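Local structure of coat protein (Papaya mosaic virus, 4DOX) at residues T57-A60 with L61-V64; P112-W115 with N116-D120; S130-K133 with P134-F138. The protein forms the protein capsid of a flexible filamentous plant virus, probably by packing in a helical array around the viral RNA. All coordinates share one frame; numbering follows the deposited sequence.

Contact 1: T57-A60 with L61-V64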
loop_
_atom_site.group_PDB
_atom_site.type_symbol
_atom_site.label_atom_id
_atom_site.label_comp_id
_atom_site.label_asym_id
_atom_site.label_seq_id
_atom_site.Cartn_x
_atom_site.Cartn_y
_atom_site.Cartn_z
ATOM N N THR A 57 12.149 2.517 -2.172
ATOM C CA THR A 57 11.214 2.060 -1.112
ATOM C C THR A 57 10.955 3.151 -0.074
ATOM O O THR A 57 9.785 3.546 0.155
ATOM C CB THR A 57 11.714 0.825 -0.420
ATOM O OG1 THR A 57 12.082 -0.145 -1.416
ATOM C CG2 THR A 57 10.653 0.255 0.572
ATOM N N THR A 58 12.037 3.693 0.501
ATOM C CA THR A 58 11.893 4.771 1.459
ATOM C C THR A 58 11.122 5.971 0.864
ATOM O O THR A 58 10.392 6.690 1.574
ATOM C CB THR A 58 13.244 5.243 2.026
ATOM O OG1 THR A 58 14.029 5.856 1.002
ATOM C CG2 THR A 58 14.045 4.093 2.608
ATOM N N VAL A 59 11.294 6.206 -0.426
ATOM C CA VAL A 59 10.713 7.389 -1.027
ATOM C C VAL A 59 9.222 7.089 -1.266
ATOM O O VAL A 59 8.354 7.905 -0.952
ATOM C CB VAL A 59 11.533 7.843 -2.278
ATOM C CG1 VAL A 59 10.765 8.776 -3.176
ATOM C CG2 VAL A 59 12.828 8.478 -1.848
ATOM N N ALA A 60 8.913 5.890 -1.742
ATOM C CA ALA A 60 7.524 5.470 -1.826
ATOM C C ALA A 60 6.859 5.674 -0.492
ATOM O O ALA A 60 5.733 6.171 -0.434
ATOM C CB ALA A 60 7.418 4.027 -2.222
ATOM N N LEU A 61 7.538 5.297 0.594
ATOM C CA LEU A 61 6.914 5.422 1.944
ATOM C C LEU A 61 6.487 6.838 2.310
ATOM O O LEU A 61 5.653 7.033 3.195
ATOM C CB LEU A 61 7.833 4.922 3.045
ATOM C CG LEU A 61 7.647 3.536 3.652
ATOM C CD1 LEU A 61 6.304 2.975 3.406
ATOM C CD2 LEU A 61 8.687 2.666 3.061
ATOM N N GLU A 62 7.088 7.819 1.647
ATOM C CA GLU A 62 6.719 9.200 1.873
ATOM C C GLU A 62 5.314 9.468 1.375
ATOM O O GLU A 62 4.561 10.200 2.012
ATOM C CB GLU A 62 7.698 10.131 1.195
ATOM C CG GLU A 62 9.068 10.105 1.830
ATOM C CD GLU A 62 10.054 10.934 1.052
ATOM O OE1 GLU A 62 9.684 12.027 0.576
ATOM O OE2 GLU A 62 11.209 10.483 0.923
ATOM N N LEU A 63 4.959 8.847 0.248
ATOM C CA LEU A 63 3.617 8.973 -0.296
ATOM C C LEU A 63 2.663 8.181 0.585
ATOM O O LEU A 63 1.553 8.662 0.911
ATOM C CB LEU A 63 3.556 8.498 -1.746
ATOM C CG LEU A 63 2.191 8.347 -2.426
ATOM C CD1 LEU A 63 1.477 9.656 -2.559
ATOM C CD2 LEU A 63 2.426 7.795 -3.771
ATOM N N VAL A 64 3.110 6.995 1.002
ATOM C CA VAL A 64 2.319 6.168 1.926
ATOM C C VAL A 64 1.969 6.899 3.216
ATOM O O VAL A 64 0.817 6.856 3.673
ATOM C CB VAL A 64 3.014 4.832 2.243
ATOM C CG1 VAL A 64 2.105 3.974 3.079
ATOM C CG2 VAL A 64 3.420 4.140 0.924
#

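Contact 2: P112-W115 with N116-D120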
loop_
_atom_site.group_PDB
_atom_site.type_symbol
_atom_site.label_atom_id
_atom_site.label_comp_id
_atom_site.label_asym_id
_atom_site.label_seq_id
_atom_site.Cartn_x
_atom_site.Cartn_y
_atom_site.Cartn_z
ATOM N N PRO A 112 1.963 -2.647 6.310
ATOM C CA PRO A 112 2.676 -3.102 7.539
ATOM C C PRO A 112 3.852 -2.212 7.946
ATOM O O PRO A 112 4.133 -2.071 9.129
ATOM C CB PRO A 112 3.142 -4.521 7.185
ATOM C CG PRO A 112 2.220 -4.940 6.108
ATOM C CD PRO A 112 1.941 -3.709 5.289
ATOM N N ILE A 113 4.501 -1.576 6.976
ATOM C CA ILE A 113 5.639 -0.725 7.277
ATOM C C ILE A 113 5.150 0.571 7.963
ATOM O O ILE A 113 5.755 1.034 8.942
ATOM C CB ILE A 113 6.376 -0.340 6.004
ATOM C CG1 ILE A 113 6.711 -1.553 5.115
ATOM C CG2 ILE A 113 7.598 0.436 6.337
ATOM C CD1 ILE A 113 7.474 -2.648 5.829
ATOM N N ILE A 114 4.066 1.168 7.452
ATOM C CA ILE A 114 3.629 2.434 7.987
ATOM C C ILE A 114 2.986 2.158 9.336
ATOM O O ILE A 114 3.140 2.955 10.281
ATOM C CB ILE A 114 2.703 3.231 7.048
ATOM C CG1 ILE A 114 2.641 4.698 7.495
ATOM C CG2 ILE A 114 1.298 2.610 6.987
ATOM C CD1 ILE A 114 3.985 5.466 7.440
ATOM N N TRP A 115 2.335 0.999 9.461
ATOM C CA TRP A 115 1.897 0.533 10.778
ATOM C C TRP A 115 3.055 0.602 11.787
ATOM O O TRP A 115 2.921 1.211 12.841
ATOM C CB TRP A 115 1.361 -0.877 10.688
ATOM C CG TRP A 115 0.896 -1.437 11.997
ATOM C CD1 TRP A 115 1.613 -2.257 12.843
ATOM C CD2 TRP A 115 -0.397 -1.285 12.597
ATOM N NE1 TRP A 115 0.852 -2.601 13.931
ATOM C CE2 TRP A 115 -0.383 -2.017 13.815
ATOM C CE3 TRP A 115 -1.567 -0.586 12.233
ATOM C CZ2 TRP A 115 -1.503 -2.084 14.676
ATOM C CZ3 TRP A 115 -2.685 -0.635 13.096
ATOM C CH2 TRP A 115 -2.637 -1.397 14.300
ATOM N N ASN A 116 4.204 0.019 11.462
ATOM C CA ASN A 116 5.306 0.046 12.421
ATOM C C ASN A 116 5.798 1.443 12.663
ATOM O O ASN A 116 6.280 1.760 13.742
ATOM C CB ASN A 116 6.482 -0.812 11.951
ATOM C CG ASN A 116 6.355 -2.262 12.369
ATOM O OD1 ASN A 116 5.231 -2.809 12.472
ATOM N ND2 ASN A 116 7.502 -2.900 12.610
ATOM N N LEU A 117 5.673 2.289 11.652
ATOM C CA LEU A 117 6.200 3.637 11.762
ATOM C C LEU A 117 5.344 4.601 12.592
ATOM O O LEU A 117 5.886 5.474 13.273
ATOM C CB LEU A 117 6.471 4.207 10.377
ATOM C CG LEU A 117 7.719 3.563 9.790
ATOM C CD1 LEU A 117 7.770 3.838 8.310
ATOM C CD2 LEU A 117 8.923 4.121 10.490
ATOM N N ARG A 118 4.023 4.428 12.555
ATOM C CA ARG A 118 3.123 5.388 13.158
ATOM C C ARG A 118 2.341 4.848 14.358
ATOM O O ARG A 118 2.007 5.633 15.256
ATOM C CB ARG A 118 2.157 5.920 12.108
ATOM C CG ARG A 118 2.827 6.490 10.846
ATOM C CD ARG A 118 3.098 7.942 10.971
ATOM N NE ARG A 118 1.921 8.680 11.452
ATOM C CZ ARG A 118 1.268 9.614 10.757
ATOM N NH1 ARG A 118 1.661 9.953 9.521
ATOM N NH2 ARG A 118 0.208 10.218 11.307
ATOM N N THR A 119 2.045 3.548 14.388
ATOM C CA THR A 119 1.245 2.958 15.462
ATOM C C THR A 119 1.854 3.156 16.879
ATOM O O THR A 119 3.065 2.966 17.074
ATOM C CB THR A 119 1.007 1.494 15.189
ATOM O OG1 THR A 119 0.382 1.384 13.915
ATOM C CG2 THR A 119 0.135 0.843 16.252
ATOM N N ASP A 120 0.996 3.560 17.832
ATOM C CA ASP A 120 1.370 4.005 19.201
ATOM C C ASP A 120 2.409 5.155 19.253
ATOM O O ASP A 120 2.976 5.422 20.319
ATOM C CB ASP A 120 1.797 2.823 20.112
ATOM C CG ASP A 120 0.766 1.692 20.155
ATOM O OD1 ASP A 120 -0.446 1.945 19.995
ATOM O OD2 ASP A 120 1.179 0.533 20.366
#

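Contact 3: S130-K133 with P134-F138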
loop_
_atom_site.group_PDB
_atom_site.type_symbol
_atom_site.label_atom_id
_atom_site.label_comp_id
_atom_site.label_asym_id
_atom_site.label_seq_id
_atom_site.Cartn_x
_atom_site.Cartn_y
_atom_site.Cartn_z
ATOM N N SER A 130 -13.017 11.484 11.480
ATOM C CA SER A 130 -13.650 10.238 11.004
ATOM C C SER A 130 -14.366 9.616 12.208
ATOM O O SER A 130 -14.463 10.229 13.293
ATOM C CB SER A 130 -12.639 9.278 10.385
ATOM O OG SER A 130 -11.803 9.921 9.429
ATOM N N GLY A 131 -14.907 8.430 12.104
ATOM C CA GLY A 131 -15.754 8.099 13.254
ATOM C C GLY A 131 -15.154 7.607 14.567
ATOM O O GLY A 131 -15.898 7.050 15.379
ATOM N N TYR A 132 -13.848 7.778 14.805
ATOM C CA TYR A 132 -13.164 6.773 15.646
ATOM C C TYR A 132 -13.049 7.083 17.104
ATOM O O TYR A 132 -12.827 8.225 17.482
ATOM C CB TYR A 132 -11.779 6.423 15.100
ATOM C CG TYR A 132 -11.750 5.567 13.849
ATOM C CD1 TYR A 132 -11.186 4.298 13.864
ATOM C CD2 TYR A 132 -12.236 6.049 12.636
ATOM C CE1 TYR A 132 -11.133 3.501 12.683
ATOM C CE2 TYR A 132 -12.182 5.286 11.458
ATOM C CZ TYR A 132 -11.639 4.017 11.483
ATOM O OH TYR A 132 -11.622 3.275 10.313
ATOM N N LYS A 133 -13.190 6.048 17.918
ATOM C CA LYS A 133 -12.970 6.162 19.355
ATOM C C LYS A 133 -11.491 6.279 19.546
ATOM O O LYS A 133 -10.747 5.786 18.753
ATOM C CB LYS A 133 -13.491 4.934 20.122
ATOM C CG LYS A 133 -14.985 4.945 20.454
ATOM C CD LYS A 133 -15.627 3.514 20.396
ATOM C CE LYS A 133 -15.693 2.775 21.761
ATOM N NZ LYS A 133 -15.712 1.277 21.617
ATOM N N PRO A 134 -11.057 6.922 20.615
ATOM C CA PRO A 134 -9.627 7.103 20.834
ATOM C C PRO A 134 -8.897 5.778 20.921
ATOM O O PRO A 134 -7.728 5.708 20.571
ATOM C CB PRO A 134 -9.575 7.849 22.164
ATOM C CG PRO A 134 -10.847 8.566 22.230
ATOM C CD PRO A 134 -11.866 7.797 21.479
ATOM N N SER A 135 -9.559 4.742 21.407
ATOM C CA SER A 135 -8.956 3.425 21.470
ATOM C C SER A 135 -8.872 2.676 20.114
ATOM O O SER A 135 -8.207 1.681 20.026
ATOM C CB SER A 135 -9.663 2.597 22.529
ATOM O OG SER A 135 -10.959 3.105 22.734
ATOM N N ALA A 136 -9.563 3.127 19.074
ATOM C CA ALA A 136 -9.464 2.492 17.756
ATOM C C ALA A 136 -8.699 3.374 16.774
ATOM O O ALA A 136 -8.631 3.101 15.603
ATOM C CB ALA A 136 -10.834 2.134 17.216
ATOM N N LYS A 137 -8.100 4.421 17.305
ATOM C CA LYS A 137 -7.440 5.488 16.592
ATOM C C LYS A 137 -6.492 5.081 15.474
ATOM O O LYS A 137 -6.456 5.703 14.420
ATOM C CB LYS A 137 -6.497 6.053 17.588
ATOM C CG LYS A 137 -6.785 7.317 18.100
ATOM C CD LYS A 137 -5.471 7.961 18.246
ATOM C CE LYS A 137 -4.829 7.737 19.544
ATOM N NZ LYS A 137 -5.609 8.469 20.521
ATOM N N PHE A 138 -5.679 4.066 15.767
ATOM C CA PHE A 138 -4.580 3.628 14.934
ATOM C C PHE A 138 -5.065 2.770 13.793
ATOM O O PHE A 138 -4.289 2.324 12.981
ATOM C CB PHE A 138 -3.508 2.959 15.789
ATOM C CG PHE A 138 -2.741 3.929 16.602
ATOM C CD1 PHE A 138 -2.922 4.035 17.984
ATOM C CD2 PHE A 138 -1.880 4.811 15.972
ATOM C CE1 PHE A 138 -2.221 4.989 18.715
ATOM C CE2 PHE A 138 -1.187 5.761 16.690
ATOM C CZ PHE A 138 -1.352 5.846 18.066
#

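Contact 1: T57-A60 with L61-V64
Leu61 lies alongside Thr57, one helical turn earlier, and the two side chains point the same way, with Leu61 CD2 4.0 Å from Thr57 CG2. The threonine methyl is turned to this side because it stands anti to the backbone N, the hydroxyl lying beside that N (chi1 -50°). The helix bond from Leu61 N to Thr57 O, 2.9 Å, links the same two residues. Glu62 reaches back over Val59: at the end of its extended chain, the carboxylate oxygen OE2 lies 3.8 Å from Val59 CG2 and is hydrogen-bonded to Ser83 OG, while CB and CG pass the carbonyl of Val59. An i to i+3 bond joins Glu62 N to Val59 O, 2.9 Å. Ala60 O receives Val64 N at 3.1 Å, and a weak bond from Leu63 N. The small methyl of Ala60 touches Phe106 of helix 103-108, consistent with close packing there. Within helix 56-70, Val59 and Leu63 face helix 89-98, Leu63 also meets Leu103 of helix 103-108, and Leu61 and Val64 rest on Ile113 and Ile114 of helix 111-118.

Contact 2: P112-W115 with N116-D120
The carbonyls of Pro112, Ile113 and Ile114 accept the N-H groups of Asn116, Leu117 and Arg118 in the regular i to i+4 pattern of an alpha helix, here the last turns of helix 111-118. Thr119, the first residue to leave helical backbone angles, still adds to the final turn: Trp115 O takes a bond from Thr119 N at 2.9 Å and a second from Thr119 OG1 at 2.8 Å. Threonine fits this place because its hydroxyl can fold back on the helix end while its methyl lies over the Trp115 ring. Two apolar contacts run along the helix. Ile113 CG2 lies 3.9 Å from Leu117 CD1, the side chains pointing the same way, and Ile114 CD1 comes to 3.7 Å from Arg118 CG, so isoleucine packs against the apolar part of the arginine. The Arg118 chain then bends at chi2 and chi3, carrying the guanidinium to a salt bridge with Asp69 and a hydrogen bond with Asn65, both on helix 56-70. Asn116 brings OD1 to the edge of the Trp115 ring, in its plane, and uses its amide to hold the loop at Gly158 and Thr160; Trp115 NE1 bonds to Arg161 O in the same loop. With CG anti to the backbone N (chi1 180°), the indole is carried toward the C-terminal end of the helix, which brings a face to Thr119. There OG1 sits above the ring, and Thr119 CG2 makes a CH-pi contact, 3.9 Å from the centroid of the six-membered ring and 20° off its normal.

Contact 3: S130-K133 with P134-F138
A type I beta turn with proline at its second position spans Lys133 to Ala136, in the long loop between helix 111-118 and helix 165-172. Its defining bond runs from Ala136 N to Lys133 O, 2.9 Å with an N-H...O angle of 152°. Proline suits the second position: its ring fixes phi near the required value (-59°), and the N-H it lacks is not needed in the turn. Ser135 follows with helical-type backbone angles, and its OG comes to 4.1 Å from Lys133 CB before bonding to Glu166 of helix 165-172. Tyr132, just ahead of the turn, directs its ring at the last residue of the turn: CD1 lies 4.0 Å from Ala136 CB. Its CG stands beside the backbone N (chi1 -73°), which swings the ring toward the chain that returns through Ala136. Both this ring and the small alanine methyl touch Ala170 of helix 165-172, while the tyrosine hydroxyl reaches Asn171 by a weak hydrogen bond. Lys137, in a 3-10 segment, curls its chain back, giving NZ a weak bond to Pro134 O at 3.5 Å; the same side chain makes a cation-pi interaction with Trp127. Lys133 NZ makes a long, weak ion pair with Glu166. One well-formed backbone bond thus sets the turn's shape, whereas the ring and the serine hydroxyl fasten it to helix 165-172; the weak Lys133-Glu166 pair and the weak Lys137 bond to Pro134 O probably contribute less than that backbone bond.

From the N terminus the three contacts follow in series, none nested in or crossing another. Contact 1 spans successive turns inside helix 56-70 and closes no loop. After helices 89-98 and 103-108 the chain enters contact 2, which finishes helix 111-118 and lies directly against contact 1: Val64 CG1 is 4.1 Å from Ile114 CB. Contact 3 closes a tight turn in the loop leading to helix 165-172. Its last residue, Phe138, returns to the end of contact 2, where its ring packs on Thr119 and its backbone O meets the Trp115 ring. Contact 2 therefore stands between the others, joining the helical core to the outlying turn; contacts 1 and 3 do not touch, their nearest atoms being about 12 Å apart.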